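Local coordinates for beta-galactosidase (Trichoderma reesei, PDB 3OG2), which probably hydrolyses terminal non-reducing beta-D-galactose residues in beta-D-galactosides, as a family 35 glycoside hydrolase, at residues Val425-Ser430 and His453-Pro458; Leu464-Ala469 and Leu492-Val497; Thr658-Tyr663 and Ala889-His894; Leu921-Phe926 and Asn954-Ala959. All coordinates share one frame; numbering follows the deposited sequence.

Contact 1. Residues Val425-Ser430 and His453-Pro458; sequences VKLPTS and HVTDYP
The methyl CG2 of Thr455 is overlapped by Leu427, whose CB lies 3.7 Å from it, and by the methyl of Thr429, which crosses the Thr455 side chain at about a right angle with CG2 3.8 Å from Thr455 CG2. With chi1 at 66°, Thr455 brings OG1 to Pro428 O, to which it donates (2.9 Å), almost in line with that carbonyl. Next along the chain, the Asp456 carboxylate grips Ser430 with both oxygens. Ser430 N gives its hydrogen to OD2 at 2.8 Å and Ser430 OG donates to OD1 at 2.6 Å, each arriving on the syn side and tilted from the carboxylate plane. Lys498 forms a salt bridge to the same OD1. Val425 CG1 rests obliquely against the His453 ring, 4.2 Å from CD2, while NE2 of that ring is hydrogen-bonded to Tyr423 OH. The contact joins strand 421-427, of a three-stranded sheet, and the residues after it to strand 450-459 of the eight-stranded sheet in domain 2, where Asp456 and Tyr457, both opposite Leu464, form a G1 beta bulge. With two donors from Ser430 and the ammonium of Lys498 around it, the Asp456 carboxylate is probably held in its charged form.

Contact 2. Residues Leu464-Ala469 and Leu492-Val497; sequences LLYSTA and LHEFAV
Thr468 OG1 is gripped by two successive residues of strand 492-497: it accepts from Glu494 N at 2.9 Å and shares a hydrogen bond with His493 ND1 at 2.8 Å. A chi1 of 65° sets this hydroxyl between its backbone N and carbonyl carbon, facing the neighbouring strand. The two segments lie on adjacent antiparallel strands, 462-467 and 492-497, of the eight-stranded sheet, and a beta bulge shifts their register by one residue between Leu464 and Tyr466. Tyr466 with Ala496 is the hydrogen-bonded pair, Ala496 N reaching Tyr466 O. Leu464 with Val497 and Ser467 with Phe495 are non-hydrogen-bonded pairs, and the Leu465 N to Ala496 O bond at the bulge is weak. Thr468 N extends the pairing with a straight bond to Glu494 O (168°).

On the face of Tyr466 and Ala496, the Ala496 methyl lies over the phenol ring toward its CE2 rim, CB 3.9 Å from its centroid, a CH-pi contact. Tyr466 OH donates to Glu494 OE2 at 2.5 Å, meeting the carboxylate on its anti side and 30° out of its plane; Gln438 N also binds OE2, while Gln530 and Leu439 hold OE1. On the other face Leu464 CD2 touches Phe495 CD2 (4.0 Å) and Val497 CG2. Past the last bridged pair, Ala469 CA lies over the His493 ring, 3.9 Å from its centroid.

Contact 3. Residues Thr658-Tyr663 and Ala889-His894; sequences TKLKWY and AKLPLH
One face of the Trp662 indole carries the methyl of Ala889, with CB 3.6 Å from the centroid of the six-membered ring and only 16° off its normal, a close CH-pi contact. The nearest ring atom, Trp662 CE3, is 3.5 Å from Ala889 CB. A chi1 of -73° swings the indole back over Ala889, although the CB of Trp662 points away from that strand, and its NE1 is tied to Leu657 O. The same methyl also meets Leu660 CB at 3.9 Å and Lys661 O at 3.6 Å, so three successive residues touch it. Segment 658-663 is the approach, partly 3-10, to strand 663-666, the outermost strand beside 883-894 in a five-stranded antiparallel sheet; Tyr663 takes up that pairing with Ala888. Before it does, two waters span the backbones. One donates to Lys661 O (2.7 Å) and accepts from Lys890 N; the other accepts from Lys661 N and donates to Lys890 O, also at 2.7 Å. Leu660 covers the next part of the strand, both its methyls near Lys890 O, CD2 at 3.5 Å, with CD1 also touching Leu891 CB. On the outer side, the extended Lys661 chain carries NZ back to Tyr663 OH, to which it donates at 2.8 Å.

Contact 4. Residues Leu921-Phe926 and Asn954-Ala959; sequences LYVNGF and NWIGVA
A chi1 of -66° and a chi2 of -37° lay the Asn924 amide against strand 953-962, where it makes two bonds. Its OD1 accepts from Trp955 N at 2.8 Å, and its ND2 donates to Asn954 OD1 at 2.9 Å, in the carbonyl plane on a lone pair; the two amides are nearly coplanar. Asn924 N meets Trp955 O almost straight (177°). Behind this, Tyr922 and Gly957 form the hydrogen-bonded pair of the antiparallel strands, joined by N-H to O bonds in both directions. Leu921, Val923, Ile956 and Val958 share the opposite face, where the first three pack on Phe906 of strand 900-908. Val923 to Phe926 is a type I' turn that sends the chain into strand 926-932, and a water accepts from Gly925 N and donates to Trp955 O. Asn954 OD1 also binds Asp949 N, and Asn924 ND2 also binds Ile947 O. Each asparagine side chain is held by several bonds, which probably holds the turn firmly against strand 953-962.

Overall arrangement
Contacts 1 and 2 adjoin in domain 2, their centres about 8 Å apart, since strands 450-459 and 462-467 are neighbours in one sheet; contacts 3 and 4, about 11 Å apart, share another sheet through strands 883-894 and 953-962. The two pairs lie on opposite sides of the chain's centre. Contacts 2 and 4 are buried strand pairings, combining backbone and side-chain bonds: threonine, histidine, tyrosine and glutamate in contact 2, two asparagines in contact 4. Contacts 1 and 3 are only partly buried. Contact 1 joins two sheets through a carboxylate and two hydroxyls; contact 3 sets a loop against its sheet and is apolar, with waters linking the backbones.

Contact 1. Residues Val425-Ser430 and His453-Pro458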
loop_
_atom_site.group_PDB
_atom_site.type_symbol
_atom_site.label_atom_id
_atom_site.label_comp_id
_atom_site.label_asym_id
_atom_site.label_seq_id
_atom_site.Cartn_x
_atom_site.Cartn_y
_atom_site.Cartn_z
ATOM N N VAL A 425 -22.783 14.132 28.613
ATOM C CA VAL A 425 -23.708 14.012 27.460
ATOM C C VAL A 425 -25.118 13.806 27.971
ATOM O O VAL A 425 -25.363 13.346 29.088
ATOM C CB VAL A 425 -23.326 12.871 26.479
ATOM C CG1 VAL A 425 -22.018 13.216 25.790
ATOM C CG2 VAL A 425 -23.204 11.580 27.237
ATOM N N LYS A 426 -26.086 14.139 27.138
ATOM C CA LYS A 426 -27.496 13.882 27.418
ATOM C C LYS A 426 -27.996 13.096 26.205
ATOM O O LYS A 426 -28.085 13.670 25.097
ATOM C CB LYS A 426 -28.283 15.186 27.655
ATOM C CG LYS A 426 -29.727 14.882 27.969
ATOM C CD LYS A 426 -30.531 16.110 28.388
ATOM C CE LYS A 426 -31.609 15.582 29.340
ATOM N NZ LYS A 426 -31.420 14.128 29.695
ATOM N N LEU A 427 -28.260 11.786 26.371
ATOM C CA LEU A 427 -28.481 10.908 25.219
ATOM C C LEU A 427 -29.855 10.264 25.329
ATOM O O LEU A 427 -30.302 9.939 26.437
ATOM C CB LEU A 427 -27.428 9.782 25.143
ATOM C CG LEU A 427 -25.983 10.269 25.057
ATOM C CD1 LEU A 427 -25.002 9.109 24.996
ATOM C CD2 LEU A 427 -25.734 11.183 23.864
ATOM N N PRO A 428 -30.483 10.071 24.206
ATOM C CA PRO A 428 -31.752 9.342 24.195
ATOM C C PRO A 428 -31.524 7.857 24.431
ATOM O O PRO A 428 -30.561 7.257 23.886
ATOM C CB PRO A 428 -32.303 9.626 22.790
ATOM C CG PRO A 428 -31.060 9.816 21.959
ATOM C CD PRO A 428 -30.086 10.542 22.855
ATOM N N THR A 429 -32.402 7.262 25.239
ATOM C CA THR A 429 -32.353 5.836 25.476
ATOM C C THR A 429 -33.799 5.310 25.558
ATOM O O THR A 429 -34.721 6.100 25.681
ATOM C CB THR A 429 -31.641 5.387 26.765
ATOM O OG1 THR A 429 -32.484 5.670 27.883
ATOM C CG2 THR A 429 -30.353 6.147 27.006
ATOM N N SER A 430 -33.950 3.992 25.493
ATOM C CA SER A 430 -35.236 3.341 25.763
ATOM C C SER A 430 -35.773 3.631 27.157
ATOM O O SER A 430 -36.960 3.413 27.414
ATOM C CB SER A 430 -35.105 1.824 25.642
ATOM O OG SER A 430 -34.095 1.351 26.566
ATOM N N HIS A 453 -19.948 6.920 21.605
ATOM C CA HIS A 453 -20.778 6.504 22.737
ATOM C C HIS A 453 -21.999 5.794 22.169
ATOM O O HIS A 453 -22.402 6.071 21.035
ATOM C CB HIS A 453 -21.199 7.672 23.601
ATOM C CG HIS A 453 -20.061 8.500 24.110
ATOM N ND1 HIS A 453 -18.845 7.977 24.537
ATOM C CD2 HIS A 453 -19.946 9.821 24.294
ATOM C CE1 HIS A 453 -18.043 8.970 24.951
ATOM N NE2 HIS A 453 -18.698 10.109 24.799
ATOM N N VAL A 454 -22.589 4.865 22.923
ATOM C CA VAL A 454 -23.736 4.124 22.419
ATOM C C VAL A 454 -24.884 4.110 23.413
ATOM O O VAL A 454 -24.700 4.233 24.621
ATOM C CB VAL A 454 -23.361 2.651 22.084
ATOM C CG1 VAL A 454 -22.316 2.582 20.966
ATOM C CG2 VAL A 454 -22.830 1.902 23.290
ATOM N N THR A 455 -26.098 3.953 22.875
ATOM C CA THR A 455 -27.264 3.663 23.714
ATOM C C THR A 455 -28.016 2.441 23.154
ATOM O O THR A 455 -28.020 2.197 21.918
ATOM C CB THR A 455 -28.228 4.847 23.933
ATOM O OG1 THR A 455 -28.844 5.196 22.701
ATOM C CG2 THR A 455 -27.506 6.095 24.469
ATOM N N ASP A 456 -28.663 1.688 24.035
ATOM C CA ASP A 456 -29.375 0.464 23.724
ATOM C C ASP A 456 -28.588 -0.406 22.758
ATOM O O ASP A 456 -29.039 -0.800 21.667
ATOM C CB ASP A 456 -30.756 0.783 23.126
ATOM C CG ASP A 456 -31.585 1.402 24.257
ATOM O OD1 ASP A 456 -31.911 0.669 25.235
ATOM O OD2 ASP A 456 -31.893 2.597 24.194
ATOM N N TYR A 457 -27.345 -0.692 23.165
ATOM C CA TYR A 457 -26.426 -1.468 22.337
ATOM C C TYR A 457 -26.573 -2.925 22.703
ATOM O O TYR A 457 -26.309 -3.305 23.866
ATOM C CB TYR A 457 -25.006 -0.955 22.596
ATOM C CG TYR A 457 -23.969 -1.679 21.773
ATOM C CD1 TYR A 457 -23.348 -2.849 22.278
ATOM C CD2 TYR A 457 -23.612 -1.235 20.503
ATOM C CE1 TYR A 457 -22.409 -3.530 21.532
ATOM C CE2 TYR A 457 -22.657 -1.906 19.768
ATOM C CZ TYR A 457 -22.054 -3.042 20.295
ATOM O OH TYR A 457 -21.121 -3.743 19.567
ATOM N N PRO A 458 -26.943 -3.792 21.772
ATOM C CA PRO A 458 -27.129 -5.193 22.137
ATOM C C PRO A 458 -25.811 -5.957 22.286
ATOM O O PRO A 458 -24.884 -5.860 21.445
ATOM C CB PRO A 458 -27.900 -5.779 20.940
ATOM C CG PRO A 458 -27.721 -4.795 19.846
ATOM C CD PRO A 458 -27.277 -3.491 20.382
#

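Contact 2. Residues Leu464-Ala469 and Leu492-Val497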
loop_
_atom_site.group_PDB
_atom_site.type_symbol
_atom_site.label_atom_id
_atom_site.label_comp_id
_atom_site.label_asym_id
_atom_site.label_seq_id
_atom_site.Cartn_x
_atom_site.Cartn_y
_atom_site.Cartn_z
ATOM N N LEU A 464 -26.685 -3.021 26.678
ATOM C CA LEU A 464 -26.142 -1.825 27.317
ATOM C C LEU A 464 -27.130 -0.697 27.136
ATOM O O LEU A 464 -27.322 -0.253 25.994
ATOM C CB LEU A 464 -24.841 -1.303 26.696
ATOM C CG LEU A 464 -23.679 -2.279 26.804
ATOM C CD1 LEU A 464 -22.460 -1.795 26.023
ATOM C CD2 LEU A 464 -23.275 -2.430 28.251
ATOM N N LEU A 465 -27.745 -0.239 28.207
ATOM C CA LEU A 465 -28.614 0.939 28.098
ATOM C C LEU A 465 -27.795 2.098 27.582
ATOM O O LEU A 465 -28.277 2.846 26.712
ATOM C CB LEU A 465 -29.205 1.180 29.476
ATOM C CG LEU A 465 -30.131 2.405 29.504
ATOM C CD1 LEU A 465 -31.388 2.071 28.715
ATOM C CD2 LEU A 465 -30.446 2.801 30.942
ATOM N N TYR A 466 -26.548 2.231 28.063
ATOM C CA TYR A 466 -25.622 3.180 27.427
ATOM C C TYR A 466 -24.206 2.748 27.779
ATOM O O TYR A 466 -24.007 2.045 28.779
ATOM C CB TYR A 466 -25.864 4.631 27.829
ATOM C CG TYR A 466 -25.782 4.856 29.337
ATOM C CD1 TYR A 466 -24.582 5.090 29.988
ATOM C CD2 TYR A 466 -26.955 4.839 30.112
ATOM C CE1 TYR A 466 -24.489 5.307 31.372
ATOM C CE2 TYR A 466 -26.870 5.040 31.491
ATOM C CZ TYR A 466 -25.655 5.277 32.099
ATOM O OH TYR A 466 -25.672 5.442 33.476
ATOM N N SER A 467 -23.273 3.249 27.004
ATOM C CA SER A 467 -21.874 3.205 27.440
ATOM C C SER A 467 -21.122 4.404 26.898
ATOM O O SER A 467 -21.282 4.713 25.689
ATOM C CB SER A 467 -21.202 1.929 26.923
ATOM O OG SER A 467 -19.823 1.925 27.328
ATOM N N THR A 468 -20.327 5.045 27.743
ATOM C CA THR A 468 -19.441 6.083 27.269
ATOM C C THR A 468 -18.121 5.449 26.844
ATOM O O THR A 468 -17.468 5.914 25.887
ATOM C CB THR A 468 -19.167 7.161 28.322
ATOM O OG1 THR A 468 -18.455 6.575 29.426
ATOM C CG2 THR A 468 -20.471 7.710 28.918
ATOM N N ALA A 469 -17.723 4.361 27.501
ATOM C CA ALA A 469 -16.501 3.692 27.040
ATOM C C ALA A 469 -16.727 3.013 25.710
ATOM O O ALA A 469 -17.852 2.575 25.419
ATOM C CB ALA A 469 -16.150 2.636 28.110
ATOM N N LEU A 492 -12.684 8.946 32.993
ATOM C CA LEU A 492 -13.799 8.360 33.702
ATOM C C LEU A 492 -14.839 7.918 32.689
ATOM O O LEU A 492 -15.170 8.702 31.796
ATOM C CB LEU A 492 -14.468 9.349 34.640
ATOM C CG LEU A 492 -15.696 8.881 35.442
ATOM C CD1 LEU A 492 -15.338 7.830 36.489
ATOM C CD2 LEU A 492 -16.359 10.070 36.162
ATOM N N HIS A 493 -15.335 6.702 32.850
ATOM C CA HIS A 493 -16.392 6.193 31.973
ATOM C C HIS A 493 -17.514 5.573 32.778
ATOM O O HIS A 493 -17.338 5.195 33.948
ATOM C CB HIS A 493 -15.814 5.104 31.039
ATOM C CG HIS A 493 -15.015 5.796 29.965
ATOM N ND1 HIS A 493 -15.704 6.493 28.990
ATOM C CD2 HIS A 493 -13.698 5.969 29.726
ATOM C CE1 HIS A 493 -14.808 7.038 28.170
ATOM N NE2 HIS A 493 -13.612 6.723 28.624
ATOM N N GLU A 494 -18.700 5.522 32.153
ATOM C CA GLU A 494 -19.843 4.891 32.815
ATOM C C GLU A 494 -20.627 4.083 31.789
ATOM O O GLU A 494 -20.741 4.522 30.621
ATOM C CB GLU A 494 -20.686 5.993 33.476
ATOM C CG GLU A 494 -21.751 5.369 34.370
ATOM C CD GLU A 494 -22.601 6.486 34.975
ATOM O OE1 GLU A 494 -22.160 7.109 35.981
ATOM O OE2 GLU A 494 -23.673 6.749 34.354
ATOM N N PHE A 495 -21.166 2.955 32.217
ATOM C CA PHE A 495 -22.072 2.202 31.361
ATOM C C PHE A 495 -23.165 1.614 32.254
ATOM O O PHE A 495 -23.005 1.495 33.469
ATOM C CB PHE A 495 -21.397 1.130 30.517
ATOM C CG PHE A 495 -20.663 0.071 31.290
ATOM C CD1 PHE A 495 -19.400 0.348 31.848
ATOM C CD2 PHE A 495 -21.233 -1.178 31.396
ATOM C CE1 PHE A 495 -18.716 -0.671 32.515
ATOM C CE2 PHE A 495 -20.574 -2.181 32.070
ATOM C CZ PHE A 495 -19.312 -1.918 32.612
ATOM N N ALA A 496 -24.254 1.247 31.613
ATOM C CA ALA A 496 -25.357 0.709 32.393
ATOM C C ALA A 496 -25.902 -0.502 31.626
ATOM O O ALA A 496 -26.035 -0.458 30.410
ATOM C CB ALA A 496 -26.445 1.736 32.589
ATOM N N VAL A 497 -26.212 -1.547 32.360
ATOM C CA VAL A 497 -26.672 -2.801 31.794
ATOM C C VAL A 497 -28.098 -3.050 32.247
ATOM O O VAL A 497 -28.372 -3.056 33.458
ATOM C CB VAL A 497 -25.774 -3.992 32.193
ATOM C CG1 VAL A 497 -26.228 -5.259 31.483
ATOM C CG2 VAL A 497 -24.306 -3.683 31.846
#

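Contact 3. Residues Thr658-Tyr663 and Ala889-His894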
loop_
_atom_site.group_PDB
_atom_site.type_symbol
_atom_site.label_atom_id
_atom_site.label_comp_id
_atom_site.label_asym_id
_atom_site.label_seq_id
_atom_site.Cartn_x
_atom_site.Cartn_y
_atom_site.Cartn_z
ATOM N N THR A 658 30.741 -4.872 3.327
ATOM C CA THR A 658 32.025 -4.346 2.849
ATOM C C THR A 658 33.078 -5.443 2.782
ATOM O O THR A 658 34.093 -5.269 2.085
ATOM C CB THR A 658 32.549 -3.217 3.744
ATOM O OG1 THR A 658 32.896 -3.760 5.026
ATOM C CG2 THR A 658 31.425 -2.208 3.962
ATOM N N LYS A 659 32.847 -6.553 3.487
ATOM C CA LYS A 659 33.812 -7.666 3.469
ATOM C C LYS A 659 33.462 -8.744 2.435
ATOM O O LYS A 659 34.186 -9.760 2.297
ATOM C CB LYS A 659 33.903 -8.304 4.840
ATOM C CG LYS A 659 34.487 -7.502 5.978
ATOM C CD LYS A 659 35.585 -6.538 5.570
ATOM C CE LYS A 659 35.947 -5.629 6.744
ATOM N NZ LYS A 659 36.476 -6.441 7.884
ATOM N N LEU A 660 32.397 -8.534 1.665
ATOM C CA LEU A 660 32.131 -9.495 0.581
ATOM C C LEU A 660 33.216 -9.442 -0.474
ATOM O O LEU A 660 34.000 -8.510 -0.520
ATOM C CB LEU A 660 30.750 -9.270 -0.086
ATOM C CG LEU A 660 29.548 -9.367 0.875
ATOM C CD1 LEU A 660 28.280 -9.006 0.117
ATOM C CD2 LEU A 660 29.423 -10.729 1.553
ATOM N N LYS A 661 33.250 -10.428 -1.325
ATOM C CA LYS A 661 34.219 -10.418 -2.443
ATOM C C LYS A 661 33.535 -9.762 -3.640
ATOM O O LYS A 661 32.728 -10.385 -4.361
ATOM C CB LYS A 661 34.665 -11.842 -2.745
ATOM C CG LYS A 661 35.741 -11.891 -3.781
ATOM C CD LYS A 661 36.328 -13.289 -3.959
ATOM C CE LYS A 661 37.449 -13.203 -4.987
ATOM N NZ LYS A 661 37.754 -14.501 -5.624
ATOM N N TRP A 662 33.779 -8.489 -3.830
ATOM C CA TRP A 662 33.136 -7.693 -4.871
ATOM C C TRP A 662 33.866 -7.838 -6.217
ATOM O O TRP A 662 35.085 -7.808 -6.265
ATOM C CB TRP A 662 33.117 -6.202 -4.523
ATOM C CG TRP A 662 32.109 -5.917 -3.433
ATOM C CD1 TRP A 662 32.374 -5.777 -2.103
ATOM C CD2 TRP A 662 30.695 -5.749 -3.578
ATOM N NE1 TRP A 662 31.211 -5.526 -1.403
ATOM C CE2 TRP A 662 30.145 -5.502 -2.288
ATOM C CE3 TRP A 662 29.842 -5.792 -4.690
ATOM C CZ2 TRP A 662 28.781 -5.290 -2.089
ATOM C CZ3 TRP A 662 28.490 -5.581 -4.508
ATOM C CH2 TRP A 662 27.959 -5.334 -3.235
ATOM N N TYR A 663 33.069 -7.955 -7.271
ATOM C CA TYR A 663 33.556 -7.999 -8.632
ATOM C C TYR A 663 33.019 -6.776 -9.350
ATOM O O TYR A 663 31.894 -6.384 -9.103
ATOM C CB TYR A 663 33.060 -9.264 -9.348
ATOM C CG TYR A 663 33.760 -10.508 -8.834
ATOM C CD1 TYR A 663 33.356 -11.214 -7.700
ATOM C CD2 TYR A 663 34.871 -10.996 -9.520
ATOM C CE1 TYR A 663 34.058 -12.355 -7.300
ATOM C CE2 TYR A 663 35.561 -12.121 -9.127
ATOM C CZ TYR A 663 35.136 -12.789 -8.012
ATOM O OH TYR A 663 35.869 -13.898 -7.653
ATOM N N ALA A 889 28.313 -9.215 -5.976
ATOM C CA ALA A 889 28.948 -10.024 -4.917
ATOM C C ALA A 889 27.991 -11.104 -4.481
ATOM O O ALA A 889 26.767 -10.890 -4.504
ATOM C CB ALA A 889 29.382 -9.174 -3.733
ATOM N N LYS A 890 28.510 -12.241 -4.059
ATOM C CA LYS A 890 27.713 -13.261 -3.456
ATOM C C LYS A 890 27.523 -12.937 -1.970
ATOM O O LYS A 890 28.449 -12.594 -1.258
ATOM C CB LYS A 890 28.449 -14.617 -3.587
ATOM C CG LYS A 890 27.593 -15.773 -3.083
ATOM C CD LYS A 890 28.397 -17.082 -3.184
ATOM C CE LYS A 890 28.157 -17.825 -4.470
ATOM N NZ LYS A 890 29.109 -18.987 -4.592
ATOM N N LEU A 891 26.273 -13.058 -1.518
ATOM C CA LEU A 891 25.903 -12.815 -0.130
ATOM C C LEU A 891 25.261 -14.078 0.397
ATOM O O LEU A 891 24.091 -14.299 0.174
ATOM C CB LEU A 891 24.938 -11.623 -0.041
ATOM C CG LEU A 891 24.278 -11.362 1.322
ATOM C CD1 LEU A 891 25.274 -11.078 2.418
ATOM C CD2 LEU A 891 23.236 -10.227 1.151
ATOM N N PRO A 892 25.992 -14.930 1.099
ATOM C CA PRO A 892 25.378 -16.091 1.734
ATOM C C PRO A 892 24.605 -15.639 2.965
ATOM O O PRO A 892 25.110 -14.818 3.715
ATOM C CB PRO A 892 26.560 -16.970 2.145
ATOM C CG PRO A 892 27.728 -16.360 1.487
ATOM C CD PRO A 892 27.440 -14.881 1.343
ATOM N N LEU A 893 23.427 -16.174 3.182
ATOM C CA LEU A 893 22.686 -15.899 4.410
ATOM C C LEU A 893 22.310 -17.207 5.051
ATOM O O LEU A 893 22.023 -18.174 4.329
ATOM C CB LEU A 893 21.370 -15.157 4.123
ATOM C CG LEU A 893 21.551 -13.705 3.692
ATOM C CD1 LEU A 893 20.186 -13.099 3.344
ATOM C CD2 LEU A 893 22.284 -12.896 4.754
ATOM N N HIS A 894 22.342 -17.344 6.362
ATOM C CA HIS A 894 21.988 -18.565 7.080
ATOM C C HIS A 894 21.277 -18.087 8.347
ATOM O O HIS A 894 21.854 -18.004 9.418
ATOM C CB HIS A 894 23.259 -19.407 7.361
ATOM C CG HIS A 894 23.829 -19.888 6.030
ATOM N ND1 HIS A 894 24.882 -19.249 5.361
ATOM C CD2 HIS A 894 23.409 -20.836 5.157
ATOM C CE1 HIS A 894 25.115 -19.807 4.211
ATOM N NE2 HIS A 894 24.241 -20.790 4.073
HETATM O O HOH W 1 31.361 -12.711 -4.255
HETATM O O HOH W 2 31.196 -12.632 -1.370
#

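Contact 4. Residues Leu921-Phe926 and Asn954-Ala959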
loop_
_atom_site.group_PDB
_atom_site.type_symbol
_atom_site.label_atom_id
_atom_site.label_comp_id
_atom_site.label_asym_id
_atom_site.label_seq_id
_atom_site.Cartn_x
_atom_site.Cartn_y
_atom_site.Cartn_z
ATOM N N LEU A 921 20.191 -0.926 -7.095
ATOM C CA LEU A 921 20.393 -2.090 -6.226
ATOM C C LEU A 921 19.695 -3.305 -6.850
ATOM O O LEU A 921 18.492 -3.196 -7.141
ATOM C CB LEU A 921 19.822 -1.798 -4.827
ATOM C CG LEU A 921 19.831 -2.985 -3.875
ATOM C CD1 LEU A 921 21.251 -3.400 -3.464
ATOM C CD2 LEU A 921 19.024 -2.591 -2.626
ATOM N N TYR A 922 20.371 -4.408 -7.036
ATOM C CA TYR A 922 19.785 -5.641 -7.511
ATOM C C TYR A 922 19.983 -6.720 -6.472
ATOM O O TYR A 922 21.042 -6.807 -5.845
ATOM C CB TYR A 922 20.452 -6.042 -8.795
ATOM C CG TYR A 922 19.965 -5.309 -10.015
ATOM C CD1 TYR A 922 18.928 -5.941 -10.715
ATOM C CD2 TYR A 922 20.451 -4.133 -10.554
ATOM C CE1 TYR A 922 18.313 -5.507 -11.861
ATOM C CE2 TYR A 922 19.806 -3.667 -11.750
ATOM C CZ TYR A 922 18.782 -4.316 -12.367
ATOM O OH TYR A 922 18.181 -3.878 -13.562
ATOM N N VAL A 923 18.951 -7.502 -6.291
ATOM C CA VAL A 923 19.027 -8.686 -5.413
ATOM C C VAL A 923 18.491 -9.883 -6.187
ATOM O O VAL A 923 17.306 -9.894 -6.535
ATOM C CB VAL A 923 18.268 -8.480 -4.114
ATOM C CG1 VAL A 923 18.339 -9.790 -3.307
ATOM C CG2 VAL A 923 18.844 -7.282 -3.361
ATOM N N ASN A 924 19.298 -10.873 -6.463
ATOM C CA ASN A 924 18.941 -12.052 -7.215
ATOM C C ASN A 924 18.199 -11.698 -8.488
ATOM O O ASN A 924 17.238 -12.334 -8.915
ATOM C CB ASN A 924 18.098 -13.008 -6.342
ATOM C CG ASN A 924 18.956 -13.542 -5.202
ATOM O OD1 ASN A 924 20.152 -13.793 -5.389
ATOM N ND2 ASN A 924 18.395 -13.717 -4.020
ATOM N N GLY A 925 18.734 -10.654 -9.121
ATOM C CA GLY A 925 18.261 -10.236 -10.443
ATOM C C GLY A 925 17.094 -9.243 -10.400
ATOM O O GLY A 925 16.791 -8.651 -11.450
ATOM N N PHE A 926 16.445 -9.079 -9.255
ATOM C CA PHE A 926 15.365 -8.101 -9.110
ATOM C C PHE A 926 15.909 -6.731 -8.750
ATOM O O PHE A 926 16.686 -6.619 -7.789
ATOM C CB PHE A 926 14.436 -8.539 -7.980
ATOM C CG PHE A 926 13.583 -9.769 -8.349
ATOM C CD1 PHE A 926 14.044 -11.057 -8.181
ATOM C CD2 PHE A 926 12.297 -9.527 -8.874
ATOM C CE1 PHE A 926 13.236 -12.154 -8.519
ATOM C CE2 PHE A 926 11.494 -10.612 -9.184
ATOM C CZ PHE A 926 11.957 -11.898 -9.026
ATOM N N ASN A 954 22.932 -15.672 -2.205
ATOM C CA ASN A 954 22.259 -14.574 -2.899
ATOM C C ASN A 954 23.305 -13.852 -3.737
ATOM O O ASN A 954 24.501 -13.931 -3.410
ATOM C CB ASN A 954 21.679 -13.603 -1.877
ATOM C CG ASN A 954 20.640 -14.286 -1.020
ATOM O OD1 ASN A 954 19.473 -14.393 -1.436
ATOM N ND2 ASN A 954 21.049 -14.749 0.147
ATOM N N TRP A 955 22.846 -13.161 -4.763
ATOM C CA TRP A 955 23.727 -12.286 -5.569
ATOM C C TRP A 955 23.216 -10.877 -5.387
ATOM O O TRP A 955 21.996 -10.646 -5.598
ATOM C CB TRP A 955 23.610 -12.740 -7.033
ATOM C CG TRP A 955 24.619 -13.883 -7.139
ATOM C CD1 TRP A 955 24.294 -15.220 -7.013
ATOM C CD2 TRP A 955 26.032 -13.771 -7.332
ATOM N NE1 TRP A 955 25.458 -15.931 -7.146
ATOM C CE2 TRP A 955 26.529 -15.087 -7.342
ATOM C CE3 TRP A 955 26.943 -12.721 -7.509
ATOM C CZ2 TRP A 955 27.899 -15.362 -7.525
ATOM C CZ3 TRP A 955 28.310 -12.984 -7.693
ATOM C CH2 TRP A 955 28.782 -14.318 -7.699
ATOM N N ILE A 956 24.085 -9.967 -4.992
ATOM C CA ILE A 956 23.768 -8.564 -4.776
ATOM C C ILE A 956 24.521 -7.698 -5.781
ATOM O O ILE A 956 25.717 -7.888 -6.003
ATOM C CB ILE A 956 24.113 -8.106 -3.349
ATOM C CG1 ILE A 956 23.233 -8.729 -2.262
ATOM C CG2 ILE A 956 24.088 -6.589 -3.254
ATOM C CD1 ILE A 956 21.756 -8.459 -2.444
ATOM N N GLY A 957 23.814 -6.754 -6.392
ATOM C CA GLY A 957 24.392 -5.930 -7.429
ATOM C C GLY A 957 24.225 -4.484 -7.084
ATOM O O GLY A 957 23.166 -4.064 -6.583
ATOM N N VAL A 958 25.243 -3.677 -7.366
ATOM C CA VAL A 958 25.154 -2.243 -7.208
ATOM C C VAL A 958 25.729 -1.599 -8.481
ATOM O O VAL A 958 26.911 -1.759 -8.788
ATOM C CB VAL A 958 25.933 -1.768 -5.985
ATOM C CG1 VAL A 958 25.876 -0.240 -5.857
ATOM C CG2 VAL A 958 25.439 -2.439 -4.727
ATOM N N ALA A 959 24.887 -0.837 -9.197
ATOM C CA ALA A 959 25.356 0.003 -10.299
ATOM C C ALA A 959 25.715 1.350 -9.692
ATOM O O ALA A 959 24.986 1.828 -8.863
ATOM C CB ALA A 959 24.301 0.153 -11.407
HETATM O O HOH W 3 21.230 -9.477 -8.545
#